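Local coordinates for chorismate mutase (Clostridium thermocellum, PDB 1XHO), which probably catalyses the rearrangement of chorismate to prephenate, the branch-point step leading to phenylalanine and tyrosine, at residues Trp33-Ala38 with Asn64-Asp69; Thr39-Asn44 with Val50-Lys55; Leu57-Glu62 with Val135-Ala140; Phe76-Asp81 with Ala85-Ala90. One frame throughout, in Å; residues are numbered along the deposited sequence.

Contact 1. Residues Trp33-Ala38 with Asn64-Asp69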
loop_
_atom_site.group_PDB
_atom_site.type_symbol
_atom_site.label_atom_id
_atom_site.label_comp_id
_atom_site.label_asym_id
_atom_site.label_seq_id
_atom_site.Cartn_x
_atom_site.Cartn_y
_atom_site.Cartn_z
ATOM N N TRP C 33 14.013 1.711 5.257
ATOM C CA TRP C 33 13.652 2.776 4.307
ATOM C C TRP C 33 12.843 2.166 3.167
ATOM O O TRP C 33 12.751 0.947 3.050
ATOM C CB TRP C 33 14.899 3.498 3.777
ATOM C CG TRP C 33 15.617 4.265 4.859
ATOM C CD1 TRP C 33 16.874 4.037 5.325
ATOM C CD2 TRP C 33 15.094 5.360 5.629
ATOM N NE1 TRP C 33 17.175 4.921 6.331
ATOM C CE2 TRP C 33 16.099 5.743 6.541
ATOM C CE3 TRP C 33 13.873 6.046 5.639
ATOM C CZ2 TRP C 33 15.927 6.788 7.450
ATOM C CZ3 TRP C 33 13.703 7.094 6.539
ATOM C CH2 TRP C 33 14.728 7.451 7.434
ATOM N N ALA C 34 12.256 3.021 2.337
ATOM C CA ALA C 34 11.447 2.578 1.204
ATOM C C ALA C 34 12.079 3.022 -0.116
ATOM O O ALA C 34 12.653 4.100 -0.197
ATOM C CB ALA C 34 10.045 3.121 1.329
ATOM N N ILE C 35 11.982 2.175 -1.136
ATOM C CA ILE C 35 12.503 2.490 -2.471
ATOM C C ILE C 35 11.366 2.517 -3.490
ATOM O O ILE C 35 10.569 1.585 -3.573
ATOM C CB ILE C 35 13.565 1.469 -2.952
ATOM C CG1 ILE C 35 14.425 0.960 -1.782
ATOM C CG2 ILE C 35 14.437 2.103 -4.039
ATOM C CD1 ILE C 35 15.463 -0.089 -2.171
ATOM N N ARG C 36 11.306 3.598 -4.263
ATOM C CA ARG C 36 10.359 3.738 -5.351
ATOM C C ARG C 36 11.009 3.368 -6.697
ATOM O O ARG C 36 12.175 3.666 -6.934
ATOM C CB ARG C 36 9.775 5.167 -5.373
ATOM C CG ARG C 36 8.363 5.288 -4.765
ATOM C CD ARG C 36 7.309 4.509 -5.604
ATOM N NE ARG C 36 7.417 4.827 -7.035
ATOM C CZ ARG C 36 6.916 5.921 -7.610
ATOM N NH1 ARG C 36 6.232 6.826 -6.902
ATOM N NH2 ARG C 36 7.088 6.115 -8.911
ATOM N N GLY C 37 10.252 2.661 -7.535
ATOM C CA GLY C 37 10.579 2.445 -8.933
ATOM C C GLY C 37 9.372 2.723 -9.844
ATOM O O GLY C 37 8.208 2.606 -9.422
ATOM N N ALA C 38 9.651 3.128 -11.081
ATOM C CA ALA C 38 8.617 3.280 -12.098
ATOM C C ALA C 38 9.191 2.950 -13.453
ATOM O O ALA C 38 10.383 3.155 -13.701
ATOM C CB ALA C 38 8.016 4.686 -12.092
ATOM N N ASN C 64 20.891 -0.479 -5.208
ATOM C CA ASN C 64 20.862 -0.442 -3.744
ATOM C C ASN C 64 21.537 -1.640 -3.063
ATOM O O ASN C 64 21.429 -1.797 -1.846
ATOM C CB ASN C 64 19.419 -0.266 -3.254
ATOM C CG ASN C 64 18.839 1.078 -3.647
ATOM O OD1 ASN C 64 19.169 2.094 -3.049
ATOM N ND2 ASN C 64 17.978 1.091 -4.660
ATOM N N GLY C 65 22.256 -2.455 -3.841
ATOM C CA GLY C 65 22.999 -3.615 -3.311
ATOM C C GLY C 65 22.156 -4.579 -2.479
ATOM O O GLY C 65 22.589 -5.046 -1.429
ATOM N N LEU C 66 20.952 -4.882 -2.953
ATOM C CA LEU C 66 19.986 -5.653 -2.176
ATOM C C LEU C 66 19.919 -7.077 -2.661
ATOM O O LEU C 66 20.014 -7.321 -3.853
ATOM C CB LEU C 66 18.592 -5.063 -2.337
ATOM C CG LEU C 66 18.357 -3.629 -1.904
ATOM C CD1 LEU C 66 16.999 -3.162 -2.441
ATOM C CD2 LEU C 66 18.438 -3.514 -0.381
ATOM N N GLU C 67 19.747 -8.004 -1.721
ATOM C CA GLU C 67 19.310 -9.378 -2.011
ATOM C C GLU C 67 17.933 -9.565 -1.387
ATOM O O GLU C 67 17.533 -8.763 -0.542
ATOM C CB GLU C 67 20.298 -10.395 -1.415
ATOM C CG GLU C 67 21.487 -10.696 -2.322
ATOM C CD GLU C 67 22.632 -11.410 -1.601
ATOM O OE1 GLU C 67 22.406 -12.016 -0.528
ATOM O OE2 GLU C 67 23.763 -11.367 -2.113
ATOM N N GLU C 68 17.218 -10.626 -1.777
ATOM C CA GLU C 68 15.873 -10.902 -1.221
ATOM C C GLU C 68 15.801 -10.880 0.320
ATOM O O GLU C 68 14.779 -10.474 0.882
ATOM C CB GLU C 68 15.300 -12.234 -1.727
ATOM C CG GLU C 68 13.768 -12.317 -1.510
ATOM C CD GLU C 68 13.178 -13.717 -1.583
ATOM O OE1 GLU C 68 13.919 -14.705 -1.776
ATOM O OE2 GLU C 68 11.942 -13.825 -1.455
ATOM N N ASP C 69 16.870 -11.329 0.989
ATOM C CA ASP C 69 17.001 -11.228 2.469
ATOM C C ASP C 69 16.740 -9.822 3.026
ATOM O O ASP C 69 16.307 -9.673 4.166
ATOM C CB ASP C 69 18.417 -11.637 2.919
ATOM C CG ASP C 69 18.579 -13.130 3.092
ATOM O OD1 ASP C 69 17.576 -13.824 3.378
ATOM O OD2 ASP C 69 19.732 -13.611 2.969
#
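Ile35, near the start of strand 32-40, is the residue through which this strand meets the loop Asn64-Asp69, and its two partners are Asn64 and Leu66. Its CG1 branch lies opposite the carbonyl carbon, with a first torsion of -35° that departs from a staggered value, and the chain then runs out straight so that CD1 ends at the loop. There Ile35 CD1 meets Leu66 CD1 tip to tip at 3.4 Å, tighter than an ordinary methyl contact. Asn64 comes from the opposite direction: its ND2 stands 3.7 Å from Ile35 CD1 and equally 3.7 Å from Ile35 CG2, so both branches of the isoleucine border the amide. That amide is held by partners behind the contact, OD1 accepting a hydrogen bond from Lys133 N and ND2 donating to Met60 O, which fixes its rotation while the isoleucine packs against it. The neighbouring Arg36 turns to the second subunit, where its NH1 bonds Leu101 O of that subunit.

On the loop side, Gly65 with its positive phi is the C-prime residue of a Schellman motif, with Leu66 N bonded to Ala61 O and Gly65 N to Glu62 O, and this motif ends helix 46-63. In the wider fold, strand 32-40, helix 46-63 and strand 71-78 form a beta-alpha-beta crossover between parallel strands, with the antiparallel strand 116-124 lying between them in the sheet.

Contact 2. Residues Thr39-Asn44 with Val50-Lys55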
loop_
_atom_site.group_PDB
_atom_site.type_symbol
_atom_site.label_atom_id
_atom_site.label_comp_id
_atom_site.label_asym_id
_atom_site.label_seq_id
_atom_site.Cartn_x
_atom_site.Cartn_y
_atom_site.Cartn_z
ATOM N N THR C 39 8.337 2.406 -14.310
ATOM C CA THR C 39 8.711 2.044 -15.664
ATOM C C THR C 39 7.463 2.057 -16.553
ATOM O O THR C 39 6.340 2.097 -16.062
ATOM C CB THR C 39 9.441 0.651 -15.711
ATOM O OG1 THR C 39 10.083 0.468 -16.985
ATOM C CG2 THR C 39 8.472 -0.523 -15.416
ATOM N N THR C 40 7.677 2.043 -17.863
ATOM C CA THR C 40 6.587 1.980 -18.818
ATOM C C THR C 40 6.772 0.781 -19.743
ATOM O O THR C 40 7.881 0.264 -19.888
ATOM C CB THR C 40 6.452 3.288 -19.641
ATOM O OG1 THR C 40 7.674 3.555 -20.349
ATOM C CG2 THR C 40 6.114 4.454 -18.726
ATOM N N VAL C 41 5.664 0.332 -20.329
ATOM C CA VAL C 41 5.668 -0.766 -21.309
ATOM C C VAL C 41 5.111 -0.275 -22.650
ATOM O O VAL C 41 4.427 0.753 -22.713
ATOM C CB VAL C 41 4.872 -2.011 -20.829
ATOM C CG1 VAL C 41 5.599 -2.705 -19.684
ATOM C CG2 VAL C 41 3.445 -1.647 -20.429
ATOM N N SER C 42 5.438 -1.005 -23.711
ATOM C CA SER C 42 4.956 -0.693 -25.054
ATOM C C SER C 42 3.533 -1.195 -25.268
ATOM O O SER C 42 2.749 -0.565 -25.971
ATOM C CB SER C 42 5.891 -1.292 -26.116
ATOM O OG SER C 42 6.135 -2.670 -25.872
ATOM N N ASP C 43 3.198 -2.332 -24.669
ATOM C CA ASP C 43 1.866 -2.892 -24.823
ATOM C C ASP C 43 1.297 -3.507 -23.549
ATOM O O ASP C 43 2.032 -3.995 -22.690
ATOM N N ASN C 44 -0.028 -3.480 -23.452
ATOM C CA ASN C 44 -0.756 -4.249 -22.456
ATOM C C ASN C 44 -0.694 -5.756 -22.777
ATOM O O ASN C 44 -1.671 -6.346 -23.246
ATOM C CB ASN C 44 -2.213 -3.768 -22.380
ATOM C CG ASN C 44 -3.016 -4.495 -21.306
ATOM O OD1 ASN C 44 -2.478 -4.885 -20.270
ATOM N ND2 ASN C 44 -4.303 -4.697 -21.563
ATOM N N VAL C 50 5.581 -8.266 -17.360
ATOM C CA VAL C 50 6.446 -9.082 -16.501
ATOM C C VAL C 50 7.921 -8.766 -16.719
ATOM O O VAL C 50 8.666 -8.629 -15.760
ATOM C CB VAL C 50 6.163 -10.605 -16.692
ATOM C CG1 VAL C 50 7.175 -11.464 -15.929
ATOM C CG2 VAL C 50 4.743 -10.935 -16.228
ATOM N N ALA C 51 8.330 -8.645 -17.977
ATOM C CA ALA C 51 9.732 -8.402 -18.315
ATOM C C ALA C 51 10.174 -7.002 -17.900
ATOM O O ALA C 51 11.251 -6.831 -17.351
ATOM C CB ALA C 51 9.963 -8.613 -19.816
ATOM N N GLU C 52 9.347 -5.997 -18.154
ATOM C CA GLU C 52 9.700 -4.630 -17.754
ATOM C C GLU C 52 9.676 -4.441 -16.244
ATOM O O GLU C 52 10.458 -3.648 -15.710
ATOM C CB GLU C 52 8.812 -3.595 -18.448
ATOM C CG GLU C 52 9.074 -3.496 -19.956
ATOM C CD GLU C 52 10.550 -3.369 -20.285
ATOM O OE1 GLU C 52 11.234 -2.535 -19.655
ATOM O OE2 GLU C 52 11.030 -4.122 -21.158
ATOM N N THR C 53 8.805 -5.185 -15.557
ATOM C CA THR C 53 8.789 -5.166 -14.112
ATOM C C THR C 53 10.057 -5.824 -13.571
ATOM O O THR C 53 10.626 -5.347 -12.597
ATOM C CB THR C 53 7.515 -5.833 -13.510
ATOM O OG1 THR C 53 6.349 -5.149 -13.978
ATOM C CG2 THR C 53 7.542 -5.780 -11.968
ATOM N N GLN C 54 10.487 -6.908 -14.211
ATOM C CA GLN C 54 11.680 -7.664 -13.802
ATOM C C GLN C 54 12.958 -6.822 -13.927
ATOM O O GLN C 54 13.802 -6.805 -13.028
ATOM C CB GLN C 54 11.794 -8.930 -14.658
ATOM C CG GLN C 54 12.631 -10.067 -14.043
ATOM C CD GLN C 54 12.401 -11.414 -14.730
ATOM O OE1 GLN C 54 11.343 -11.653 -15.343
ATOM N NE2 GLN C 54 13.382 -12.306 -14.619
ATOM N N LYS C 55 13.086 -6.114 -15.043
ATOM C CA LYS C 55 14.226 -5.222 -15.257
ATOM C C LYS C 55 14.250 -4.111 -14.204
ATOM O O LYS C 55 15.312 -3.754 -13.693
ATOM C CB LYS C 55 14.194 -4.624 -16.676
HETATM O O HOH W 1 11.609 -1.444 -17.126
#
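The carboxylate of Glu52 is the flat group turned to segment Thr39-Asn44, and it is met through one oxygen, OE1, with a water between the two segments. OE1 is 4.2 Å from Thr39 OG1, too far for a direct bond, and the water fills the gap: it accepts from Thr39 OG1 at a short 2.5 Å and donates to Glu52 OE1 at 2.8 Å. Its second proton goes to the backbone, Glu52 O, at 2.9 Å. A further bond to OE1 comes from Asn138 ND2, which also binds Thr40 O.

The aliphatic part of the glutamate does the packing. Its chain bends at the second torsion (-49°), curling the carboxylate back toward the water, and Val41 slides past it in the opposite direction, with Val41 CG1 3.6 Å from Glu52 CB and just as near to CG. Thr39 crosses the glutamate at about a right angle. With its OG1 lying opposite the backbone N (chi1 -166°), the hydroxyl faces the water and the methyl CG2 turns to the helix, 3.7 Å from Glu52 O.

Two oxygens of Glu52 and one hydroxyl thus share a single water where strand 32-40 gives way to the loop leading into helix 46-63. With a water proton and an amide N-H both directed at OE1, the carboxylate is probably stabilised as the anion, and the polar link between the segments runs through a water and through Asn138, not by direct bonds.

Contact 3. Residues Leu57-Glu62 with Val135-Ala140; sequences LKEMAE and VYLNGA
Glu59 reaches across to Val135 and Leu137 through its CB, CG and one carboxylate oxygen. CB is the most distant, 4.2 Å from Val135 CG1. CG, placed opposite the backbone N by a first torsion of -177°, makes the tightest approach, 3.4 Å from the same methyl, and lies 4.0 Å from Val135 CG2. The chain then bends at the second torsion (76°), and at the tip OE2 comes beside Leu137 CD2 at 3.8 Å, a van der Waals contact of an acid with a methyl.

Val135 is shared by two consecutive residues of the helix. While its CG1 faces Glu59, its CG2 packs on the selenomethionine Met60, 3.8 Å from Met60 CG. Met60 also bears on Val119 and Met121 of strand 116-124, carrying the packing inward from the sheet edge. Leu56, one turn earlier than Met60, touches both Val135 and Leu137.

Val135 is held in the sheet by backbone hydrogen bonds to Arg36 and Ala38. A helix laid over one face of a mixed sheet, reaching as far as strand 135-136, outermost within this chain, is the alpha/beta layering of the chorismate mutase fold of this AroH-like family.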
loop_
_atom_site.group_PDB
_atom_site.type_symbol
_atom_site.label_atom_id
_atom_site.label_comp_id
_atom_site.label_asym_id
_atom_site.label_seq_id
_atom_site.Cartn_x
_atom_site.Cartn_y
_atom_site.Cartn_z
ATOM N N LEU C 57 12.873 -4.218 -11.073
ATOM C CA LEU C 57 13.260 -4.825 -9.789
ATOM C C LEU C 57 14.763 -5.126 -9.717
ATOM O O LEU C 57 15.377 -4.913 -8.686
ATOM C CB LEU C 57 12.481 -6.121 -9.544
ATOM C CG LEU C 57 10.963 -6.004 -9.403
ATOM C CD1 LEU C 57 10.303 -7.406 -9.393
ATOM C CD2 LEU C 57 10.603 -5.188 -8.154
ATOM N N LYS C 58 15.328 -5.643 -10.806
ATOM C CA LYS C 58 16.763 -5.974 -10.886
ATOM C C LYS C 58 17.604 -4.706 -10.717
ATOM O O LYS C 58 18.469 -4.635 -9.854
ATOM C CB LYS C 58 17.061 -6.685 -12.223
ATOM C CG LYS C 58 18.536 -7.039 -12.509
ATOM C CD LYS C 58 19.263 -7.680 -11.320
ATOM C CE LYS C 58 20.661 -8.164 -11.718
ATOM N NZ LYS C 58 20.633 -9.417 -12.536
ATOM N N GLU C 59 17.288 -3.695 -11.519
ATOM C CA GLU C 59 17.828 -2.349 -11.375
ATOM C C GLU C 59 17.700 -1.787 -9.939
ATOM O O GLU C 59 18.662 -1.241 -9.392
ATOM C CB GLU C 59 17.112 -1.437 -12.367
ATOM C CG GLU C 59 17.596 -0.008 -12.421
ATOM C CD GLU C 59 18.902 0.148 -13.149
ATOM O OE1 GLU C 59 19.940 -0.328 -12.632
ATOM O OE2 GLU C 59 18.882 0.766 -14.235
HETATM N N MSE C 60 16.520 -1.923 -9.331
HETATM C CA MSE C 60 16.315 -1.441 -7.951
HETATM C C MSE C 60 17.209 -2.164 -6.941
HETATM O O MSE C 60 17.762 -1.536 -6.034
HETATM C CB MSE C 60 14.855 -1.587 -7.530
HETATM C CG MSE C 60 13.931 -0.616 -8.222
HETATM SE SE MSE C 60 12.066 -0.972 -7.785
HETATM C CE MSE C 60 12.054 -0.182 -6.059
ATOM N N ALA C 61 17.334 -3.479 -7.106
ATOM C CA ALA C 61 18.196 -4.307 -6.253
ATOM C C ALA C 61 19.694 -4.019 -6.478
ATOM O O ALA C 61 20.460 -3.942 -5.516
ATOM C CB ALA C 61 17.897 -5.784 -6.479
ATOM N N GLU C 62 20.099 -3.850 -7.739
ATOM C CA GLU C 62 21.513 -3.581 -8.072
ATOM C C GLU C 62 22.003 -2.262 -7.485
ATOM O O GLU C 62 22.943 -2.246 -6.678
ATOM C CB GLU C 62 21.729 -3.558 -9.584
ATOM C CG GLU C 62 21.642 -4.904 -10.239
ATOM C CD GLU C 62 21.566 -4.802 -11.747
ATOM O OE1 GLU C 62 20.585 -4.216 -12.264
ATOM O OE2 GLU C 62 22.490 -5.311 -12.417
ATOM N N VAL C 135 14.440 4.460 -8.716
ATOM C CA VAL C 135 14.704 4.107 -10.114
ATOM C C VAL C 135 13.537 4.488 -11.023
ATOM O O VAL C 135 12.394 4.115 -10.769
ATOM C CB VAL C 135 14.995 2.606 -10.259
ATOM C CG1 VAL C 135 15.216 2.240 -11.705
ATOM C CG2 VAL C 135 16.217 2.213 -9.430
ATOM N N TYR C 136 13.838 5.231 -12.087
ATOM C CA TYR C 136 12.838 5.623 -13.073
ATOM C C TYR C 136 13.317 5.173 -14.440
ATOM O O TYR C 136 14.355 5.632 -14.906
ATOM C CB TYR C 136 12.587 7.137 -12.998
ATOM C CG TYR C 136 11.988 7.523 -11.665
ATOM C CD1 TYR C 136 10.609 7.648 -11.513
ATOM C CD2 TYR C 136 12.798 7.701 -10.536
ATOM C CE1 TYR C 136 10.043 7.962 -10.280
ATOM C CE2 TYR C 136 12.246 8.012 -9.295
ATOM C CZ TYR C 136 10.863 8.148 -9.176
ATOM O OH TYR C 136 10.296 8.457 -7.959
ATOM N N LEU C 137 12.584 4.246 -15.065
ATOM C CA LEU C 137 13.003 3.688 -16.363
ATOM C C LEU C 137 11.991 3.929 -17.469
ATOM O O LEU C 137 10.815 4.178 -17.209
ATOM C CB LEU C 137 13.264 2.186 -16.249
ATOM C CG LEU C 137 14.337 1.737 -15.257
ATOM C CD1 LEU C 137 14.343 0.231 -15.176
ATOM C CD2 LEU C 137 15.720 2.272 -15.648
ATOM N N ASN C 138 12.472 3.834 -18.713
ATOM C CA ASN C 138 11.653 4.035 -19.902
ATOM C C ASN C 138 10.898 5.356 -19.793
ATOM O O ASN C 138 11.454 6.338 -19.316
ATOM C CB ASN C 138 10.691 2.857 -20.120
ATOM C CG ASN C 138 11.398 1.523 -20.177
ATOM O OD1 ASN C 138 12.594 1.457 -20.444
ATOM N ND2 ASN C 138 10.651 0.444 -19.943
ATOM N N GLY C 139 9.636 5.389 -20.221
ATOM C CA GLY C 139 8.840 6.610 -20.154
ATOM C C GLY C 139 8.643 7.180 -18.766
ATOM O O GLY C 139 8.293 8.350 -18.628
ATOM N N ALA C 140 8.864 6.366 -17.730
ATOM C CA ALA C 140 8.711 6.820 -16.339
ATOM C C ALA C 140 9.788 7.809 -15.885
ATOM O O ALA C 140 9.639 8.447 -14.839
ATOM C CB ALA C 140 8.644 5.634 -15.387
#

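Contact 4. Residues Phe76-Asp81 with Ala85-Ala90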
loop_
_atom_site.group_PDB
_atom_site.type_symbol
_atom_site.label_atom_id
_atom_site.label_comp_id
_atom_site.label_asym_id
_atom_site.label_seq_id
_atom_site.Cartn_x
_atom_site.Cartn_y
_atom_site.Cartn_z
ATOM N N PHE C 76 3.056 -3.265 -5.862
ATOM C CA PHE C 76 3.007 -2.900 -7.273
ATOM C C PHE C 76 1.721 -2.153 -7.605
ATOM O O PHE C 76 0.665 -2.479 -7.075
ATOM C CB PHE C 76 3.050 -4.150 -8.135
ATOM C CG PHE C 76 4.256 -5.015 -7.908
ATOM C CD1 PHE C 76 5.380 -4.903 -8.730
ATOM C CD2 PHE C 76 4.261 -5.962 -6.893
ATOM C CE1 PHE C 76 6.487 -5.721 -8.542
ATOM C CE2 PHE C 76 5.378 -6.781 -6.686
ATOM C CZ PHE C 76 6.490 -6.665 -7.520
ATOM N N THR C 77 1.816 -1.157 -8.486
ATOM C CA THR C 77 0.639 -0.578 -9.131
ATOM C C THR C 77 0.822 -0.558 -10.633
ATOM O O THR C 77 1.945 -0.437 -11.138
ATOM C CB THR C 77 0.303 0.866 -8.663
ATOM O OG1 THR C 77 1.364 1.770 -9.024
ATOM C CG2 THR C 77 0.024 0.912 -7.143
ATOM N N VAL C 78 -0.288 -0.686 -11.346
ATOM C CA VAL C 78 -0.310 -0.430 -12.769
ATOM C C VAL C 78 -1.437 0.549 -13.048
ATOM O O VAL C 78 -2.431 0.606 -12.314
ATOM C CB VAL C 78 -0.493 -1.718 -13.619
ATOM C CG1 VAL C 78 0.603 -2.715 -13.318
ATOM C CG2 VAL C 78 -1.876 -2.349 -13.384
ATOM N N THR C 79 -1.262 1.330 -14.102
ATOM C CA THR C 79 -2.298 2.220 -14.591
ATOM C C THR C 79 -3.450 1.413 -15.218
ATOM O O THR C 79 -3.266 0.261 -15.628
ATOM C CB THR C 79 -1.700 3.246 -15.597
ATOM O OG1 THR C 79 -0.777 2.587 -16.472
ATOM C CG2 THR C 79 -0.959 4.304 -14.863
ATOM N N LYS C 80 -4.627 2.022 -15.269
ATOM C CA LYS C 80 -5.873 1.373 -15.743
ATOM C C LYS C 80 -5.744 0.632 -17.096
ATOM O O LYS C 80 -6.377 -0.419 -17.318
ATOM C CB LYS C 80 -6.972 2.435 -15.838
ATOM C CG LYS C 80 -8.348 1.912 -16.172
ATOM C CD LYS C 80 -9.431 2.862 -15.660
ATOM C CE LYS C 80 -9.306 4.267 -16.257
ATOM N NZ LYS C 80 -10.530 5.084 -15.982
ATOM N N ASP C 81 -4.918 1.180 -17.985
ATOM C CA ASP C 81 -4.677 0.591 -19.312
ATOM C C ASP C 81 -3.860 -0.709 -19.309
ATOM O O ASP C 81 -3.710 -1.310 -20.345
ATOM C CB ASP C 81 -4.009 1.617 -20.244
ATOM C CG ASP C 81 -2.862 2.367 -19.574
ATOM O OD1 ASP C 81 -2.177 1.800 -18.702
ATOM O OD2 ASP C 81 -2.662 3.541 -19.909
ATOM N N ALA C 85 -1.430 -8.882 -16.874
ATOM C CA ALA C 85 -0.861 -9.739 -15.829
ATOM C C ALA C 85 -0.501 -8.990 -14.539
ATOM O O ALA C 85 -0.462 -7.758 -14.509
ATOM C CB ALA C 85 0.371 -10.475 -16.363
ATOM N N PHE C 86 -0.246 -9.772 -13.489
ATOM C CA PHE C 86 0.284 -9.300 -12.214
ATOM C C PHE C 86 1.781 -9.007 -12.356
ATOM O O PHE C 86 2.560 -9.922 -12.658
ATOM C CB PHE C 86 0.145 -10.386 -11.133
ATOM C CG PHE C 86 -1.218 -10.460 -10.479
ATOM C CD1 PHE C 86 -1.367 -10.158 -9.125
ATOM C CD2 PHE C 86 -2.332 -10.869 -11.193
ATOM C CE1 PHE C 86 -2.598 -10.242 -8.512
ATOM C CE2 PHE C 86 -3.576 -10.957 -10.586
ATOM C CZ PHE C 86 -3.715 -10.642 -9.245
ATOM N N PRO C 87 2.207 -7.752 -12.107
ATOM C CA PRO C 87 3.661 -7.492 -12.120
ATOM C C PRO C 87 4.437 -8.326 -11.092
ATOM O O PRO C 87 5.633 -8.560 -11.277
ATOM C CB PRO C 87 3.757 -5.987 -11.795
ATOM C CG PRO C 87 2.414 -5.429 -12.146
ATOM C CD PRO C 87 1.437 -6.527 -11.814
ATOM N N ALA C 88 3.750 -8.760 -10.027
ATOM C CA ALA C 88 4.329 -9.608 -8.977
ATOM C C ALA C 88 4.933 -10.931 -9.487
ATOM O O ALA C 88 5.751 -11.535 -8.803
ATOM C CB ALA C 88 3.268 -9.907 -7.906
ATOM N N ILE C 89 4.498 -11.389 -10.659
ATOM C CA ILE C 89 5.096 -12.567 -11.313
ATOM C C ILE C 89 6.602 -12.360 -11.580
ATOM O O ILE C 89 7.382 -13.322 -11.500
ATOM C CB ILE C 89 4.373 -12.911 -12.642
ATOM C CG1 ILE C 89 2.948 -13.389 -12.367
ATOM C CG2 ILE C 89 5.136 -13.999 -13.415
ATOM C CD1 ILE C 89 2.009 -13.241 -13.567
ATOM N N ALA C 90 6.996 -11.113 -11.874
ATOM C CA ALA C 90 8.401 -10.768 -12.121
ATOM C C ALA C 90 9.299 -11.128 -10.942
ATOM O O ALA C 90 10.372 -11.692 -11.142
ATOM C CB ALA C 90 8.550 -9.288 -12.468
#
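Phe76 receives the turn Pro87-Ala88 over one face of its ring. The CA of Ala88 stands 4.1 Å from the ring centroid and 24° off the normal, a CH-pi contact, and the backbone of the turn continues over the same face, with Ala88 N above the centre and the carbonyl carbon of Pro87 displaced toward the rim. Pro87 slides past the ring in the opposite direction, its CB 3.6 Å from Phe76 CD1, while Ala88 CB reaches Phe76 CE2 at 4.0 Å. Two residues on, Val78 takes the other end of the proline: its CG1, lying opposite the carbonyl carbon with a first torsion of -58°, presses on Pro87 CG at 3.5 Å, a tight fit for two carbons.

The turn itself is a type I beta turn from Phe86 to Ile89, closed by Ile89 N to Phe86 O at 3.1 Å, and leads into helix 89-93. Strand 71-78, this helix and strand 100-105 form a beta-alpha-beta unit, and the contact lies where its first strand hands over to the helix.

Behind the first shell, backbone bonds of Phe76 to Met102 and Met104 hold the strand against strand 100-105, and Thr53 of helix 46-63 packs on both Phe76 and Pro87. Beyond Val78 the chain is tied by Thr79 OG1 donating to Asp81 OD1 at 2.7 Å, on the syn side and 20° out of the carboxylate plane; the same two oxygens accept from Cys116 N and Lys115 N. Ile107 of the third subunit packs against Val78 and Pro87.

Contacts 2 and 3 use successive parts of helix 46-63, contact 1 uses the loop just after it, and contact 4 packs on it. The centres of contacts 2 and 3 are about 10 Å apart, and Gly139 N probably bonds Thr40 OG1 between them. Contacts 1 and 3, centres also about 10 Å apart, join through a probable hydrogen bond of Leu137 N to Ala38 O and through Ile35 O against Met60 CE. The centre of contact 4 is about 9 Å from that of contact 2, where Val50 O meets Ala90 CB, but about 18 Å from that of contact 1. In AroH-type mutases the active sites lie between subunits; no ligand is present to place one relative to these contacts.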